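Local coordinates for protein glycosyl hydrolase (Aspergillus fumigatus, PDB 2X8R) that probably cleaves the beta-1,4 linkages between N-acetylmuramic acid and N-acetylglucosamine in bacterial peptidoglycan, as a family 25 lysozyme, at residues G60-S72 / Y108-F122. Residues are numbered along the deposited sequence; the frame is centred on the assembly and turned at random.
Sequences GYHFARPDKSTGS and YGLSHSQMVAWIHDF
With CG trans to its backbone N (chi1 -168°), Trp118 swings its indole off helix 112-130 and slides it between Pro66 and Gly71, while Tyr108, whose CG is trans to its own carbonyl carbon (chi1 -58°), sets the face of its phenol ring over Pro66 CD. The site is a beta-alpha connection of the TIM-barrel-like GH25 fold, where the chain leaves strand 57-63, makes a type I turn from Arg65 to Lys68 and enters helix 71-79. Pro66 is thus held by two aromatic rings. Its CD sits 3.4 Å from the centroid of the Tyr108 ring, nearly on the ring normal, and its CB lies 3.6 Å from the centroid of the five-membered ring of Trp118, both CH-pi contacts. Met115 brings SD to 4.0 Å from Pro66 CG, and Leu110 CD1 touches the same proline. The opposite indole face receives Gly71 CA in a third CH-pi contact. Here the first turn of helix 71-79 meets helix 112-130 closely, the CA atoms of Gly71 and Phe122 being 4.0 Å apart; Gly71 CA also reaches Trp118 O in a CA-H...O contact of 3.5 Å. Next to the end of strand 57-63, Ala64 CB packs on Trp118 CH2 (3.5 Å), and the near-parallel but slipped rings of His62 and Phe122 barely overlap. The phenol OH of Tyr108 is hydrogen-bonded to Glu99 O, and His62 is hydrogen-bonded through ND1 to Thr34 OG1 and through NE2 to Gln74 OE1. A water bridges the two helices, accepting from Gly71 N and donating to Asp121 OD2. The buried indole N-H is satisfied at its edge: Trp118 NE1 donates to Ser69 O at 2.7 Å, the acceptor lying in the ring plane and the N-H...O angle being 146°.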
ATOM      1  N   GLY A  60       1.407   6.553   3.711  1.00  7.19           N
ATOM      2  CA  GLY A  60       0.448   5.817   4.551  1.00  6.67           C
ATOM      3  C   GLY A  60      -0.227   4.699   3.780  1.00  6.38           C
ATOM      4  O   GLY A  60      -0.168   4.669   2.536  1.00  5.76           O
ATOM      5  N   TYR A  61      -0.856   3.761   4.507  1.00  5.78           N
ATOM      6  CA  TYR A  61      -1.742   2.850   3.816  1.00  5.72           C
ATOM      7  C   TYR A  61      -3.033   2.668   4.577  1.00  5.64           C
ATOM      8  O   TYR A  61      -3.065   2.920   5.785  1.00  5.52           O
ATOM      9  CB  TYR A  61      -1.045   1.501   3.493  1.00  5.93           C
ATOM     10  CG  TYR A  61      -0.819   0.494   4.630  1.00  6.46           C
ATOM     11  CD1 TYR A  61      -1.839  -0.337   5.058  1.00  6.54           C
ATOM     12  CD2 TYR A  61       0.461   0.319   5.198  1.00  6.20           C
ATOM     13  CE1 TYR A  61      -1.606  -1.324   6.051  1.00  6.43           C
ATOM     14  CE2 TYR A  61       0.696  -0.673   6.157  1.00  6.39           C
ATOM     15  CZ  TYR A  61      -0.333  -1.480   6.577  1.00  6.80           C
ATOM     16  OH  TYR A  61      -0.121  -2.460   7.558  1.00  7.55           O
ATOM     17  N   HIS A  62      -4.080   2.290   3.835  1.00  5.63           N
ATOM     18  CA  HIS A  62      -5.417   2.093   4.349  1.00  5.50           C
ATOM     19  C   HIS A  62      -5.800   0.604   4.258  1.00  6.23           C
ATOM     20  O   HIS A  62      -5.691   0.008   3.190  1.00  5.27           O
ATOM     21  CB  HIS A  62      -6.423   2.933   3.515  1.00  5.22           C
ATOM     22  CG  HIS A  62      -7.835   2.721   3.953  1.00  5.26           C
ATOM     23  ND1 HIS A  62      -8.319   3.253   5.131  1.00  5.50           N
ATOM     24  CD2 HIS A  62      -8.827   1.951   3.442  1.00  4.93           C
ATOM     25  CE1 HIS A  62      -9.574   2.857   5.297  1.00  4.92           C
ATOM     26  NE2 HIS A  62      -9.897   2.062   4.297  1.00  5.25           N
ATOM     27  N   PHE A  63      -6.259   0.008   5.362  1.00  6.25           N
ATOM     28  CA  PHE A  63      -6.760  -1.340   5.237  1.00  6.42           C
ATOM     29  C   PHE A  63      -8.244  -1.295   4.871  1.00  6.16           C
ATOM     30  O   PHE A  63      -9.074  -0.925   5.694  1.00  6.70           O
ATOM     31  CB  PHE A  63      -6.554  -2.163   6.498  1.00  7.07           C
ATOM     32  CG  PHE A  63      -6.837  -3.582   6.254  1.00  7.70           C
ATOM     33  CD1 PHE A  63      -8.122  -4.093   6.420  1.00  8.62           C
ATOM     34  CD2 PHE A  63      -5.846  -4.397   5.720  1.00  8.04           C
ATOM     35  CE1 PHE A  63      -8.402  -5.445   6.112  1.00  8.83           C
ATOM     36  CE2 PHE A  63      -6.136  -5.721   5.390  1.00  8.57           C
ATOM     37  CZ  PHE A  63      -7.415  -6.228   5.611  1.00  9.00           C
ATOM     38  N   ALA A  64      -8.562  -1.710   3.669  1.00  5.44           N
ATOM     39  CA  ALA A  64      -9.905  -1.663   3.203  1.00  6.15           C
ATOM     40  C   ALA A  64     -10.828  -2.620   3.919  1.00  6.25           C
ATOM     41  O   ALA A  64     -10.450  -3.694   4.189  1.00  6.16           O
ATOM     42  CB  ALA A  64      -9.948  -1.967   1.764  1.00  5.53           C
ATOM     43  N   ARG A  65     -12.066  -2.194   4.143  1.00  7.64           N
ATOM     44  CA  ARG A  65     -13.138  -3.070   4.593  1.00  8.52           C
ATOM     45  C   ARG A  65     -14.361  -2.740   3.746  1.00  7.88           C
ATOM     46  O   ARG A  65     -15.217  -1.958   4.158  1.00  8.58           O
ATOM     47  CB  ARG A  65     -13.439  -2.843   6.074  1.00 10.24           C
ATOM     48  CG  ARG A  65     -12.402  -3.435   7.015  1.00 14.82           C
ATOM     49  CD  ARG A  65     -13.032  -4.441   7.966  1.00 22.69           C
ATOM     50  NE  ARG A  65     -13.077  -3.944   9.337  1.00 24.98           N
ATOM     51  CZ  ARG A  65     -13.979  -4.319  10.238  1.00 25.49           C
ATOM     52  NH1 ARG A  65     -14.916  -5.200   9.914  1.00 22.94           N
ATOM     53  NH2 ARG A  65     -13.946  -3.814  11.463  1.00 27.21           N
ATOM     54  N   PRO A  66     -14.431  -3.320   2.550  1.00  7.91           N
ATOM     55  CA  PRO A  66     -15.386  -2.872   1.552  1.00  8.37           C
ATOM     56  C   PRO A  66     -16.851  -3.109   1.902  1.00  9.57           C
ATOM     57  O   PRO A  66     -17.664  -2.576   1.274  1.00 10.23           O
ATOM     58  CB  PRO A  66     -14.979  -3.641   0.282  1.00  8.08           C
ATOM     59  CG  PRO A  66     -13.541  -3.797   0.492  1.00  7.77           C
ATOM     60  CD  PRO A  66     -13.353  -4.065   1.932  1.00  7.29           C
ATOM     61  N   ASP A  67     -17.118  -3.996   2.834  1.00 10.54           N
ATOM     62  CA  ASP A  67     -18.480  -4.215   3.336  1.00 11.63           C
ATOM     63  C   ASP A  67     -19.020  -3.083   4.238  1.00 11.59           C
ATOM     64  O   ASP A  67     -20.261  -3.011   4.505  1.00 13.57           O
ATOM     65  CB  ASP A  67     -18.588  -5.588   4.033  1.00 13.85           C
ATOM     66  CG  ASP A  67     -17.629  -5.756   5.210  1.00 15.36           C
ATOM     67  OD1 ASP A  67     -16.488  -5.250   5.215  1.00 14.02           O
ATOM     68  OD2 ASP A  67     -18.019  -6.463   6.168  1.00 22.08           O
ATOM     69  N   LYS A  68     -18.147  -2.169   4.670  1.00 10.49           N
ATOM     70  CA  LYS A  68     -18.540  -1.188   5.711  1.00 10.04           C
ATOM     71  C   LYS A  68     -18.982   0.169   5.159  1.00 10.55           C
ATOM     72  O   LYS A  68     -19.622   0.978   5.886  1.00 11.25           O
ATOM     73  CB  LYS A  68     -17.401  -0.970   6.712  1.00 12.88           C
ATOM     74  CG  LYS A  68     -17.047  -2.179   7.562  1.00 13.79           C
ATOM     75  CD  LYS A  68     -18.271  -2.675   8.364  1.00 17.22           C
ATOM     76  CE  LYS A  68     -17.942  -4.001   9.034  1.00 19.29           C
ATOM     77  NZ  LYS A  68     -19.117  -4.550   9.786  1.00 21.29           N
ATOM     78  N   SER A  69     -18.616   0.458   3.911  1.00  9.31           N
ATOM     79  CA  SER A  69     -18.929   1.762   3.294  1.00  8.99           C
ATOM     80  C   SER A  69     -18.527   1.751   1.839  1.00  8.65           C
ATOM     81  O   SER A  69     -17.937   0.773   1.363  1.00  8.80           O
ATOM     82  CB  SER A  69     -18.139   2.885   4.016  1.00  9.38           C
ATOM     83  OG  SER A  69     -16.820   2.938   3.488  1.00 11.94           O
ATOM     84  N   THR A  70     -18.778   2.858   1.150  1.00  8.16           N
ATOM     85  CA  THR A  70     -18.330   3.004  -0.236  1.00  8.61           C
ATOM     86  C   THR A  70     -16.832   3.191  -0.253  1.00  8.03           C
ATOM     87  O   THR A  70     -16.238   3.506   0.783  1.00  8.19           O
ATOM     88  CB  THR A  70     -18.968   4.198  -0.945  1.00  8.95           C
ATOM     89  OG1 THR A  70     -18.600   5.424  -0.295  1.00 10.09           O
ATOM     90  CG2 THR A  70     -20.500   4.067  -0.961  1.00 10.05           C
ATOM     91  N   GLY A  71     -16.240   2.987  -1.430  1.00  8.35           N
ATOM     92  CA  GLY A  71     -14.780   3.209  -1.630  1.00  8.98           C
ATOM     93  C   GLY A  71     -14.395   4.670  -1.385  1.00  9.07           C
ATOM     94  O   GLY A  71     -13.363   4.961  -0.741  1.00  9.34           O
ATOM     95  N   SER A  72     -15.246   5.588  -1.831  1.00  9.23           N
ATOM     96  CA  SER A  72     -14.981   7.016  -1.654  1.00  9.58           C
ATOM     97  C   SER A  72     -14.959   7.413  -0.176  1.00  8.46           C
ATOM     98  O   SER A  72     -14.088   8.187   0.270  1.00  7.60           O
ATOM     99  CB  SER A  72     -16.096   7.797  -2.382  1.00 12.03           C
ATOM    100  OG  SER A  72     -16.053   9.161  -1.961  1.00 20.21           O
ATOM    101  N   TYR A 108     -15.546 -10.073   1.529  1.00  9.01           N
ATOM    102  CA  TYR A 108     -16.338  -9.067   2.253  1.00  9.11           C
ATOM    103  C   TYR A 108     -17.830  -9.128   1.854  1.00  9.89           C
ATOM    104  O   TYR A 108     -18.577  -8.163   2.025  1.00 10.37           O
ATOM    105  CB  TYR A 108     -15.766  -7.635   2.018  1.00  9.21           C
ATOM    106  CG  TYR A 108     -14.302  -7.487   2.452  1.00  8.27           C
ATOM    107  CD1 TYR A 108     -13.964  -7.094   3.737  1.00  7.82           C
ATOM    108  CD2 TYR A 108     -13.254  -7.723   1.538  1.00  7.41           C
ATOM    109  CE1 TYR A 108     -12.609  -6.976   4.128  1.00  7.46           C
ATOM    110  CE2 TYR A 108     -11.920  -7.614   1.901  1.00  7.63           C
ATOM    111  CZ  TYR A 108     -11.591  -7.236   3.192  1.00  7.49           C
ATOM    112  OH  TYR A 108     -10.268  -7.117   3.567  1.00  7.56           O
ATOM    113  N   GLY A 109     -18.228 -10.240   1.236  1.00 10.24           N
ATOM    114  CA  GLY A 109     -19.621 -10.441   0.834  1.00  9.87           C
ATOM    115  C   GLY A 109     -19.979  -9.729  -0.454  1.00 10.96           C
ATOM    116  O   GLY A 109     -21.160  -9.703  -0.872  1.00 10.66           O
ATOM    117  N   LEU A 110     -18.987  -9.173  -1.133  1.00  9.51           N
ATOM    118  CA  LEU A 110     -19.250  -8.450  -2.367  1.00  9.95           C
ATOM    119  C   LEU A 110     -19.015  -9.361  -3.574  1.00  9.69           C
ATOM    120  O   LEU A 110     -18.167 -10.263  -3.532  1.00 10.90           O
ATOM    121  CB  LEU A 110     -18.336  -7.223  -2.457  1.00 10.18           C
ATOM    122  CG  LEU A 110     -18.527  -6.033  -1.505  1.00 12.05           C
ATOM    123  CD1 LEU A 110     -17.867  -4.822  -2.184  1.00 13.56           C
ATOM    124  CD2 LEU A 110     -20.016  -5.790  -1.295  1.00 14.91           C
ATOM    125  N   SER A 111     -19.755  -9.094  -4.652  1.00  9.53           N
ATOM    126  CA  SER A 111     -19.560  -9.742  -5.931  1.00  9.50           C
ATOM    127  C   SER A 111     -18.376  -9.126  -6.648  1.00  9.32           C
ATOM    128  O   SER A 111     -17.856  -8.096  -6.221  1.00  9.23           O
ATOM    129  CB  SER A 111     -20.810  -9.573  -6.805  1.00  9.56           C
ATOM    130  OG  SER A 111     -20.951  -8.220  -7.269  1.00  9.20           O
ATOM    131  N   HIS A 112     -17.951  -9.753  -7.745  1.00  9.48           N
ATOM    132  CA  HIS A 112     -16.908  -9.195  -8.565  1.00  9.60           C
ATOM    133  C   HIS A 112     -17.283  -7.785  -8.990  1.00  9.90           C
ATOM    134  O   HIS A 112     -16.470  -6.868  -8.852  1.00  9.41           O
ATOM    135  CB  HIS A 112     -16.688 -10.064  -9.806  1.00 11.28           C
ATOM    136  CG  HIS A 112     -16.013 -11.351  -9.511  1.00 12.23           C
ATOM    137  ND1 HIS A 112     -15.665 -12.246 -10.505  1.00 14.32           N
ATOM    138  CD2 HIS A 112     -15.616 -11.906  -8.346  1.00 14.59           C
ATOM    139  CE1 HIS A 112     -15.076 -13.294  -9.954  1.00 13.15           C
ATOM    140  NE2 HIS A 112     -15.035 -13.111  -8.648  1.00 14.24           N
ATOM    141  N   SER A 113     -18.519  -7.571  -9.467  1.00 10.42           N
ATOM    142  CA  SER A 113     -18.786  -6.237  -9.996  1.00 10.84           C
ATOM    143  C   SER A 113     -18.850  -5.228  -8.873  1.00 10.22           C
ATOM    144  O   SER A 113     -18.479  -4.069  -9.066  1.00 10.03           O
ATOM    145  CB  SER A 113     -20.040  -6.143 -10.872  1.00 12.62           C
ATOM    146  OG  SER A 113     -21.138  -6.688 -10.211  1.00 16.63           O
ATOM    147  N   GLN A 114     -19.354  -5.648  -7.725  1.00  9.38           N
ATOM    148  CA  GLN A 114     -19.384  -4.739  -6.560  1.00  9.51           C
ATOM    149  C   GLN A 114     -17.995  -4.365  -6.083  1.00 10.19           C
ATOM    150  O   GLN A 114     -17.748  -3.216  -5.686  1.00  9.52           O
ATOM    151  CB  GLN A 114     -20.190  -5.321  -5.398  1.00 11.58           C
ATOM    152  CG  GLN A 114     -21.668  -5.359  -5.718  1.00 10.39           C
ATOM    153  CD  GLN A 114     -22.448  -6.108  -4.683  1.00 11.30           C
ATOM    154  OE1 GLN A 114     -22.009  -7.158  -4.197  1.00 10.82           O
ATOM    155  NE2 GLN A 114     -23.619  -5.575  -4.312  1.00 11.71           N
ATOM    156  N   MET A 115     -17.111  -5.357  -6.063  1.00  8.70           N
ATOM    157  CA  MET A 115     -15.748  -5.133  -5.568  1.00  8.72           C
ATOM    158  C   MET A 115     -14.991  -4.249  -6.549  1.00  8.66           C
ATOM    159  O   MET A 115     -14.308  -3.297  -6.148  1.00  8.89           O
ATOM    160  CB  MET A 115     -15.049  -6.460  -5.363  1.00  8.57           C
ATOM    161  CG  MET A 115     -13.650  -6.341  -4.734  1.00  8.19           C
ATOM    162  SD  MET A 115     -13.652  -5.549  -3.121  1.00  9.07           S
ATOM    163  CE  MET A 115     -14.304  -6.907  -2.160  1.00  9.26           C
ATOM    164  N   VAL A 116     -15.143  -4.519  -7.850  1.00  7.52           N
ATOM    165  CA  VAL A 116     -14.460  -3.672  -8.829  1.00  7.91           C
ATOM    166  C   VAL A 116     -14.947  -2.207  -8.690  1.00  7.33           C
ATOM    167  O   VAL A 116     -14.142  -1.257  -8.706  1.00  6.91           O
ATOM    168  CB  VAL A 116     -14.605  -4.270 -10.228  1.00  7.62           C
ATOM    169  CG1 VAL A 116     -14.205  -3.250 -11.330  1.00  7.14           C
ATOM    170  CG2 VAL A 116     -13.779  -5.607 -10.291  1.00  7.66           C
ATOM    171  N   ALA A 117     -16.250  -2.023  -8.493  1.00  7.32           N
ATOM    172  CA  ALA A 117     -16.816  -0.690  -8.329  1.00  7.71           C
ATOM    173  C   ALA A 117     -16.276  -0.008  -7.063  1.00  8.52           C
ATOM    174  O   ALA A 117     -15.930   1.195  -7.075  1.00  7.76           O
ATOM    175  CB  ALA A 117     -18.378  -0.777  -8.275  1.00  7.52           C
ATOM    176  N   TRP A 118     -16.203  -0.783  -5.984  1.00  7.87           N
ATOM    177  CA  TRP A 118     -15.695  -0.271  -4.694  1.00  7.87           C
ATOM    178  C   TRP A 118     -14.245   0.214  -4.876  1.00  7.60           C
ATOM    179  O   TRP A 118     -13.927   1.345  -4.510  1.00  7.24           O
ATOM    180  CB  TRP A 118     -15.767  -1.346  -3.594  1.00  8.08           C
ATOM    181  CG  TRP A 118     -15.527  -0.801  -2.224  1.00  8.15           C
ATOM    182  CD1 TRP A 118     -16.483  -0.488  -1.294  1.00  8.51           C
ATOM    183  CD2 TRP A 118     -14.263  -0.554  -1.596  1.00  8.24           C
ATOM    184  NE1 TRP A 118     -15.889   0.006  -0.148  1.00  8.33           N
ATOM    185  CE2 TRP A 118     -14.531  -0.045  -0.299  1.00  8.49           C
ATOM    186  CE3 TRP A 118     -12.926  -0.702  -2.008  1.00  8.76           C
ATOM    187  CZ2 TRP A 118     -13.509   0.336   0.593  1.00  9.00           C
ATOM    188  CZ3 TRP A 118     -11.878  -0.323  -1.112  1.00  8.90           C
ATOM    189  CH2 TRP A 118     -12.180   0.177   0.172  1.00  9.27           C
ATOM    190  N   ILE A 119     -13.406  -0.622  -5.482  1.00  6.68           N
ATOM    191  CA  ILE A 119     -11.986  -0.241  -5.675  1.00  6.75           C
ATOM    192  C   ILE A 119     -11.855   0.954  -6.619  1.00  7.71           C
ATOM    193  O   ILE A 119     -11.076   1.882  -6.347  1.00  7.79           O
ATOM    194  CB  ILE A 119     -11.111  -1.464  -6.150  1.00  5.84           C
ATOM    195  CG1 ILE A 119     -11.205  -2.627  -5.160  1.00  5.41           C
ATOM    196  CG2 ILE A 119      -9.606  -1.066  -6.322  1.00  5.99           C
ATOM    197  CD1 ILE A 119     -10.765  -3.966  -5.784  1.00  5.16           C
ATOM    198  N   HIS A 120     -12.624   0.969  -7.715  0.50  7.49           N
ATOM    199  CA  HIS A 120     -12.648   2.161  -8.559  0.50  7.77           C
ATOM    200  C   HIS A 120     -13.054   3.413  -7.761  0.50  8.04           C
ATOM    201  O   HIS A 120     -12.413   4.475  -7.864  0.50  8.15           O
ATOM    202  CB  HIS A 120     -13.558   1.936  -9.767  0.50  7.78           C
ATOM    203  CG  HIS A 120     -12.860   1.340 -10.950  0.50  7.68           C
ATOM    204  ND1 HIS A 120     -13.288   0.187 -11.564  0.50  8.11           N
ATOM    205  CD2 HIS A 120     -11.779   1.755 -11.650  0.50  7.31           C
ATOM    206  CE1 HIS A 120     -12.508  -0.077 -12.599  0.50  7.56           C
ATOM    207  NE2 HIS A 120     -11.577   0.855 -12.665  0.50  7.16           N
ATOM    208  N   ASP A 121     -14.082   3.283  -6.931  1.00  8.39           N
ATOM    209  CA  ASP A 121     -14.522   4.420  -6.137  1.00  8.97           C
ATOM    210  C   ASP A 121     -13.408   4.946  -5.192  1.00  8.39           C
ATOM    211  O   ASP A 121     -13.226   6.160  -5.078  1.00  9.20           O
ATOM    212  CB  ASP A 121     -15.768   4.075  -5.358  1.00 10.85           C
ATOM    213  CG  ASP A 121     -17.035   4.002  -6.269  1.00 15.09           C
ATOM    214  OD1 ASP A 121     -16.922   4.337  -7.465  1.00 17.57           O
ATOM    215  OD2 ASP A 121     -18.141   3.667  -5.788  1.00 22.13           O
ATOM    216  N   PHE A 122     -12.723   4.027  -4.506  1.00  7.33           N
ATOM    217  CA  PHE A 122     -11.581   4.411  -3.669  1.00  6.74           C
ATOM    218  C   PHE A 122     -10.484   5.115  -4.481  1.00  7.57           C
ATOM    219  O   PHE A 122     -10.039   6.221  -4.130  1.00  6.22           O
ATOM    220  CB  PHE A 122     -10.974   3.187  -2.959  1.00  6.66           C
ATOM    221  CG  PHE A 122      -9.926   3.564  -1.930  1.00  6.67           C
ATOM    222  CD1 PHE A 122      -8.618   3.901  -2.315  1.00  7.28           C
ATOM    223  CD2 PHE A 122     -10.286   3.642  -0.574  1.00  7.12           C
ATOM    224  CE1 PHE A 122      -7.657   4.268  -1.351  1.00  7.06           C
ATOM    225  CE2 PHE A 122      -9.350   4.007   0.400  1.00  6.57           C
ATOM    226  CZ  PHE A 122      -8.003   4.351  -0.011  1.00  6.91           C
TER
HETATM  227  O   HOH W   1     -18.066   2.006  -3.380  1.00 11.76           O